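Long-range contacts in enoyl-acyl carrier protein reductase (Uncultured bacterium, PDB 6KIA), which probably catalyses the NADH-dependent reduction of enoyl-acyl carrier protein in fatty acid synthesis, and is linked to triclosan resistance: residues F186-S190 with M366-A370; W254-Y260 with F358-W364. All coordinates share one frame; numbering follows the deposited sequence.

Overall arrangement
Contact 1 lies at the surface, its centre about 22 Å from the centre of the chain. Contact 2 is mostly buried, about 16 Å from it. Both use the loop between helices 353-356 and 370-385, contact 2 its first part and contact 1 its end. Their centres are about 13 Å apart, and they meet where Met366 O accepts a hydrogen bond from Ser259 OG. Contact 1 is small, and mixes two hydrogen bonds, which join the starts of two helices, with the packing of one phenyl ring. Contact 2 is larger and chiefly aromatic, has one direct hydrogen bond and a water bridge, and reaches the NADH pocket through Tyr260.

Contact 1 of 2, residues F186-S190 with M366-A370; sequences FLSSS and MPNTA
Ser189 N donates to Asn368 OD1 at 2.7 Å, the shorter of two hydrogen bonds between Phe186-Ser190 and Met366-Ala370. The bond is nearly straight, 165° at the hydrogen, and the donor is tilted 27° from the carbonyl plane. A second bond runs the other way, from Asn368 N to Ser189 OG at 3.1 Å. Ser189 and Asn368 thus hold each other by backbone N and side-chain oxygen in a reciprocal pair. The first torsion of Asn368 (chi1 60°) swings its amide toward Ser189. Asn368 ND2 lies 3.5 Å from Phe186 CE1, oblique to the ring.

Beside this polar pair, the Phe186 ring lies against the chain at Thr369 and Ala370. Ala370 N sits over one face, toward the rim. Ala370 CB makes a CH-pi contact over the same face, 4.3 Å from the ring centroid. Ser188 N lies over the rim of the opposite face, so the ring is held between its own chain and the other segment. Pro367 CB touches Ser190 OG at 3.5 Å.

Two further hydroxyls cap helices. Ser188 OG accepts from Ala191 N, and Thr369 OG1 from Leu372 N. Each hydroxyl is a side-chain N-cap, of helix 189-194 and helix 370-385 respectively. The arrangement is a surface junction of two capped helix N-termini, tied by a reciprocal Ser-Asn hydrogen-bonded pair.

Contact 2 of 2, residues W254-Y260 with F358-W364; sequences WQTYTSY and FRNFEAW
Trp254 packs tightly against Phe361 on one face and Trp364 at its edge. The edge of Phe361 meets that face of the indole in a T-shaped pair, with planes at 74° and Phe361 CD1 3.4 Å from Trp254 CE2. Phe361 CB lies over the same face in a CH-pi contact. Trp254 in turn sends its own edge toward the face of Trp364, an offset edge-to-face pair with Trp254 CH2 3.7 Å from Trp364 CD1. Trp254 CG is anti to the backbone N (chi1 -179°), which carries the indole from the strand end to the 358-364 loop. Its NE1 donates to His242 O.

Trp364 NE1 donates to Thr256 OG1 at 2.8 Å, with the oxygen close to the indole plane. Thr256 OG1 also donates to Tyr257 O at 2.9 Å and is hydrogen-bonded to Tyr241 OH. Three bonds grip the buried hydroxyl, and the NE1 bond should limit rotation of the Trp364 indole. Tyr260 completes the aromatic cluster. Its ring is nearly parallel to that of Trp364 but slid aside, with Tyr260 CD2 3.6 Å from Trp364 CZ2. The Tyr260 side chain lies about 4 Å from the bound NADH, so this member of the cluster lines the cofactor pocket. Trp364 closes a type I beta turn that starts at Phe361, and Asn360 OD1 accepts from Ala363 N in an Asx motif.

The Phe358 side is buried but has fewer close contacts and is partly bridged by water. One water accepts from Thr256 N and donates weakly to Phe358 O. Thr258 CG2 rests 3.7 Å from Phe358 CD1. Arg359 forms the partly exposed side. It lays its aliphatic part by the strand end, CD 3.4 Å from Trp254 O, while its NH1 is hydrogen-bonded to Asn350 O.

Contact 1 of 2, residues F186-S190 with M366-A370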
loop_
_atom_site.group_PDB
_atom_site.type_symbol
_atom_site.label_atom_id
_atom_site.label_comp_id
_atom_site.label_asym_id
_atom_site.label_seq_id
_atom_site.Cartn_x
_atom_site.Cartn_y
_atom_site.Cartn_z
ATOM N N PHE A 186 -1.900 26.089 -5.709
ATOM C CA PHE A 186 -1.830 25.289 -4.495
ATOM C C PHE A 186 -3.208 25.202 -3.849
ATOM O O PHE A 186 -3.940 26.176 -3.793
ATOM C CB PHE A 186 -0.839 25.883 -3.482
ATOM C CG PHE A 186 -0.912 25.233 -2.113
ATOM C CD1 PHE A 186 -0.367 23.980 -1.898
ATOM C CD2 PHE A 186 -1.542 25.870 -1.052
ATOM C CE1 PHE A 186 -0.439 23.366 -0.646
ATOM C CE2 PHE A 186 -1.622 25.260 0.203
ATOM C CZ PHE A 186 -1.071 24.006 0.401
ATOM N N LEU A 187 -3.550 24.022 -3.355
ATOM C CA LEU A 187 -4.767 23.822 -2.576
ATOM C C LEU A 187 -4.419 22.928 -1.395
ATOM O O LEU A 187 -3.866 21.854 -1.589
ATOM C CB LEU A 187 -5.858 23.184 -3.430
ATOM C CG LEU A 187 -7.243 23.012 -2.808
ATOM C CD1 LEU A 187 -7.808 24.338 -2.333
ATOM C CD2 LEU A 187 -8.161 22.363 -3.831
ATOM N N SER A 188 -4.719 23.373 -0.178
ATOM C CA SER A 188 -4.297 22.612 0.991
ATOM C C SER A 188 -5.142 21.360 1.161
ATOM O O SER A 188 -6.322 21.341 0.797
ATOM C CB SER A 188 -4.362 23.465 2.259
ATOM O OG SER A 188 -5.652 23.414 2.846
ATOM N N SER A 189 -4.522 20.329 1.730
ATOM C CA SER A 189 -5.198 19.076 2.049
ATOM C C SER A 189 -6.421 19.321 2.937
ATOM O O SER A 189 -7.468 18.668 2.789
ATOM C CB SER A 189 -4.228 18.120 2.734
ATOM O OG SER A 189 -3.615 18.746 3.855
ATOM N N SER A 190 -6.279 20.292 3.836
ATOM C CA SER A 190 -7.335 20.676 4.767
ATOM C C SER A 190 -8.596 21.141 4.053
ATOM O O SER A 190 -9.707 20.900 4.537
ATOM C CB SER A 190 -6.833 21.766 5.709
ATOM O OG SER A 190 -5.950 21.205 6.662
ATOM N N MET A 366 0.145 15.192 8.544
ATOM C CA MET A 366 -0.015 16.641 8.645
ATOM C C MET A 366 -0.652 17.244 7.388
ATOM O O MET A 366 -0.570 16.671 6.303
ATOM C CB MET A 366 1.338 17.284 8.922
ATOM C CG MET A 366 1.951 16.835 10.254
ATOM S SD MET A 366 3.637 17.413 10.529
ATOM C CE MET A 366 3.351 19.179 10.694
ATOM N N PRO A 367 -1.304 18.408 7.527
ATOM C CA PRO A 367 -1.745 19.135 6.333
ATOM C C PRO A 367 -0.553 19.628 5.501
ATOM O O PRO A 367 0.505 19.917 6.064
ATOM C CB PRO A 367 -2.527 20.329 6.908
ATOM C CG PRO A 367 -2.861 19.934 8.325
ATOM C CD PRO A 367 -1.751 19.043 8.780
ATOM N N ASN A 368 -0.699 19.712 4.182
ATOM C CA ASN A 368 0.401 20.236 3.394
ATOM C C ASN A 368 0.351 21.776 3.466
ATOM O O ASN A 368 -0.555 22.343 4.077
ATOM C CB ASN A 368 0.330 19.738 1.954
ATOM C CG ASN A 368 -0.941 20.142 1.264
ATOM O OD1 ASN A 368 -1.881 20.623 1.897
ATOM N ND2 ASN A 368 -0.981 19.962 -0.049
ATOM N N THR A 369 1.354 22.426 2.890
ATOM C CA THR A 369 1.434 23.888 2.858
ATOM C C THR A 369 1.991 24.320 1.516
ATOM O O THR A 369 2.569 23.518 0.788
ATOM C CB THR A 369 2.359 24.460 3.953
ATOM O OG1 THR A 369 3.703 24.016 3.719
ATOM C CG2 THR A 369 1.905 24.052 5.344
ATOM N N ALA A 370 1.847 25.600 1.200
ATOM C CA ALA A 370 2.401 26.128 -0.037
ATOM C C ALA A 370 3.926 25.972 -0.100
ATOM O O ALA A 370 4.478 25.676 -1.161
ATOM C CB ALA A 370 2.005 27.609 -0.194
#

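Contact 2 of 2, residues W254-Y260 with F358-W364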
loop_
_atom_site.group_PDB
_atom_site.type_symbol
_atom_site.label_atom_id
_atom_site.label_comp_id
_atom_site.label_asym_id
_atom_site.label_seq_id
_atom_site.Cartn_x
_atom_site.Cartn_y
_atom_site.Cartn_z
ATOM N N TRP A 254 12.981 8.626 11.008
ATOM C CA TRP A 254 11.622 8.549 10.512
ATOM C C TRP A 254 11.260 9.812 9.765
ATOM O O TRP A 254 11.555 10.929 10.213
ATOM C CB TRP A 254 10.627 8.329 11.647
ATOM C CG TRP A 254 9.219 8.210 11.168
ATOM C CD1 TRP A 254 8.596 7.067 10.771
ATOM C CD2 TRP A 254 8.249 9.264 11.035
ATOM N NE1 TRP A 254 7.302 7.334 10.399
ATOM C CE2 TRP A 254 7.061 8.674 10.545
ATOM C CE3 TRP A 254 8.271 10.648 11.272
ATOM C CZ2 TRP A 254 5.906 9.409 10.288
ATOM C CZ3 TRP A 254 7.106 11.378 11.033
ATOM C CH2 TRP A 254 5.948 10.759 10.545
ATOM N N GLN A 255 10.634 9.628 8.610
ATOM C CA GLN A 255 10.083 10.745 7.878
ATOM C C GLN A 255 8.870 10.219 7.126
ATOM O O GLN A 255 8.511 9.041 7.272
ATOM C CB GLN A 255 11.134 11.356 6.943
ATOM C CG GLN A 255 11.843 10.356 6.032
ATOM C CD GLN A 255 10.991 9.958 4.831
ATOM O OE1 GLN A 255 10.763 10.759 3.916
ATOM N NE2 GLN A 255 10.493 8.721 4.847
ATOM N N THR A 256 8.242 11.069 6.336
ATOM C CA THR A 256 7.006 10.700 5.631
ATOM C C THR A 256 6.802 11.572 4.403
ATOM O O THR A 256 7.323 12.679 4.340
ATOM C CB THR A 256 5.771 10.839 6.542
ATOM O OG1 THR A 256 4.601 10.344 5.869
ATOM C CG2 THR A 256 5.537 12.324 6.916
ATOM N N TYR A 257 6.003 11.081 3.459
ATOM C CA TYR A 257 5.371 11.924 2.457
ATOM C C TYR A 257 4.217 12.670 3.124
ATOM O O TYR A 257 3.461 12.078 3.895
ATOM C CB TYR A 257 4.840 11.074 1.291
ATOM C CG TYR A 257 3.875 11.833 0.397
ATOM C CD1 TYR A 257 4.347 12.631 -0.637
ATOM C CD2 TYR A 257 2.495 11.747 0.596
ATOM C CE1 TYR A 257 3.472 13.343 -1.460
ATOM C CE2 TYR A 257 1.624 12.448 -0.210
ATOM C CZ TYR A 257 2.109 13.244 -1.242
ATOM O OH TYR A 257 1.206 13.932 -2.036
ATOM N N THR A 258 4.077 13.955 2.821
ATOM C CA THR A 258 2.957 14.784 3.289
ATOM C C THR A 258 2.286 15.404 2.049
ATOM O O THR A 258 2.983 15.871 1.138
ATOM C CB THR A 258 3.446 15.888 4.278
ATOM O OG1 THR A 258 4.086 15.297 5.415
ATOM C CG2 THR A 258 2.293 16.771 4.769
ATOM N N SER A 259 0.947 15.403 1.963
ATOM C CA SER A 259 0.074 14.938 3.034
ATOM C C SER A 259 -0.592 13.613 2.635
ATOM O O SER A 259 -1.266 13.510 1.600
ATOM C CB SER A 259 -0.969 16.037 3.336
ATOM O OG SER A 259 -2.021 15.577 4.160
ATOM N N TYR A 260 -0.398 12.590 3.463
ATOM C CA TYR A 260 -0.886 11.258 3.124
ATOM C C TYR A 260 -2.337 11.079 3.551
ATOM O O TYR A 260 -2.628 10.808 4.712
ATOM C CB TYR A 260 0.015 10.215 3.774
ATOM C CG TYR A 260 -0.309 8.809 3.402
ATOM C CD1 TYR A 260 0.038 8.301 2.159
ATOM C CD2 TYR A 260 -0.951 7.975 4.307
ATOM C CE1 TYR A 260 -0.260 6.981 1.816
ATOM C CE2 TYR A 260 -1.244 6.664 3.974
ATOM C CZ TYR A 260 -0.905 6.183 2.734
ATOM O OH TYR A 260 -1.215 4.871 2.424
ATOM N N PHE A 358 8.078 18.541 9.086
ATOM C CA PHE A 358 7.101 17.468 8.848
ATOM C C PHE A 358 7.527 16.121 9.430
ATOM O O PHE A 358 6.834 15.130 9.237
ATOM C CB PHE A 358 6.830 17.321 7.343
ATOM C CG PHE A 358 6.113 18.488 6.757
ATOM C CD1 PHE A 358 4.741 18.621 6.917
ATOM C CD2 PHE A 358 6.814 19.476 6.079
ATOM C CE1 PHE A 358 4.077 19.721 6.398
ATOM C CE2 PHE A 358 6.163 20.577 5.553
ATOM C CZ PHE A 358 4.793 20.701 5.708
ATOM N N ARG A 359 8.622 16.092 10.191
ATOM C CA ARG A 359 9.073 14.846 10.835
ATOM C C ARG A 359 8.445 14.692 12.213
ATOM O O ARG A 359 9.059 14.199 13.154
ATOM C CB ARG A 359 10.606 14.808 10.930
ATOM C CG ARG A 359 11.269 14.745 9.566
ATOM C CD ARG A 359 12.640 14.076 9.554
ATOM N NE ARG A 359 13.706 14.857 10.187
ATOM C CZ ARG A 359 14.508 15.681 9.515
ATOM N NH1 ARG A 359 14.322 15.871 8.208
ATOM N NH2 ARG A 359 15.488 16.345 10.147
ATOM N N ASN A 360 7.192 15.112 12.290
ATOM C CA ASN A 360 6.394 15.062 13.495
ATOM C C ASN A 360 5.480 13.850 13.449
ATOM O O ASN A 360 4.465 13.846 12.755
ATOM C CB ASN A 360 5.596 16.354 13.621
ATOM C CG ASN A 360 4.824 16.460 14.924
ATOM O OD1 ASN A 360 4.468 15.464 15.556
ATOM N ND2 ASN A 360 4.547 17.694 15.326
ATOM N N PHE A 361 5.841 12.831 14.211
ATOM C CA PHE A 361 5.142 11.553 14.172
ATOM C C PHE A 361 3.740 11.628 14.760
ATOM O O PHE A 361 2.788 11.075 14.211
ATOM C CB PHE A 361 5.965 10.500 14.907
ATOM C CG PHE A 361 5.423 9.103 14.776
ATOM C CD1 PHE A 361 5.755 8.318 13.675
ATOM C CD2 PHE A 361 4.587 8.572 15.750
ATOM C CE1 PHE A 361 5.255 7.028 13.543
ATOM C CE2 PHE A 361 4.085 7.281 15.628
ATOM C CZ PHE A 361 4.424 6.507 14.528
ATOM N N GLU A 362 3.592 12.372 15.851
ATOM C CA GLU A 362 2.337 12.357 16.577
ATOM C C GLU A 362 1.284 13.109 15.768
ATOM O O GLU A 362 0.101 12.787 15.818
ATOM C CB GLU A 362 2.488 13.014 17.959
ATOM C CG GLU A 362 3.921 13.137 18.530
ATOM C CD GLU A 362 4.776 11.882 18.421
ATOM O OE1 GLU A 362 4.301 10.792 18.801
ATOM O OE2 GLU A 362 5.933 11.997 17.957
ATOM N N ALA A 363 1.737 14.060 14.958
ATOM C CA ALA A 363 0.836 14.892 14.170
ATOM C C ALA A 363 0.414 14.260 12.841
ATOM O O ALA A 363 -0.403 14.820 12.125
ATOM C CB ALA A 363 1.482 16.258 13.919
ATOM N N TRP A 364 0.969 13.092 12.532
ATOM C CA TRP A 364 0.763 12.422 11.240
ATOM C C TRP A 364 -0.664 11.950 11.010
ATOM O O TRP A 364 -1.285 11.398 11.919
ATOM C CB TRP A 364 1.716 11.231 11.157
ATOM C CG TRP A 364 1.832 10.537 9.826
ATOM C CD1 TRP A 364 2.710 10.837 8.831
ATOM C CD2 TRP A 364 1.069 9.402 9.361
ATOM N NE1 TRP A 364 2.544 9.979 7.772
ATOM C CE2 TRP A 364 1.543 9.090 8.070
ATOM C CE3 TRP A 364 0.032 8.626 9.913
ATOM C CZ2 TRP A 364 1.032 8.034 7.320
ATOM C CZ3 TRP A 364 -0.491 7.578 9.163
ATOM C CH2 TRP A 364 0.012 7.288 7.878
HETATM O O HOH W 1 8.656 13.717 7.422
#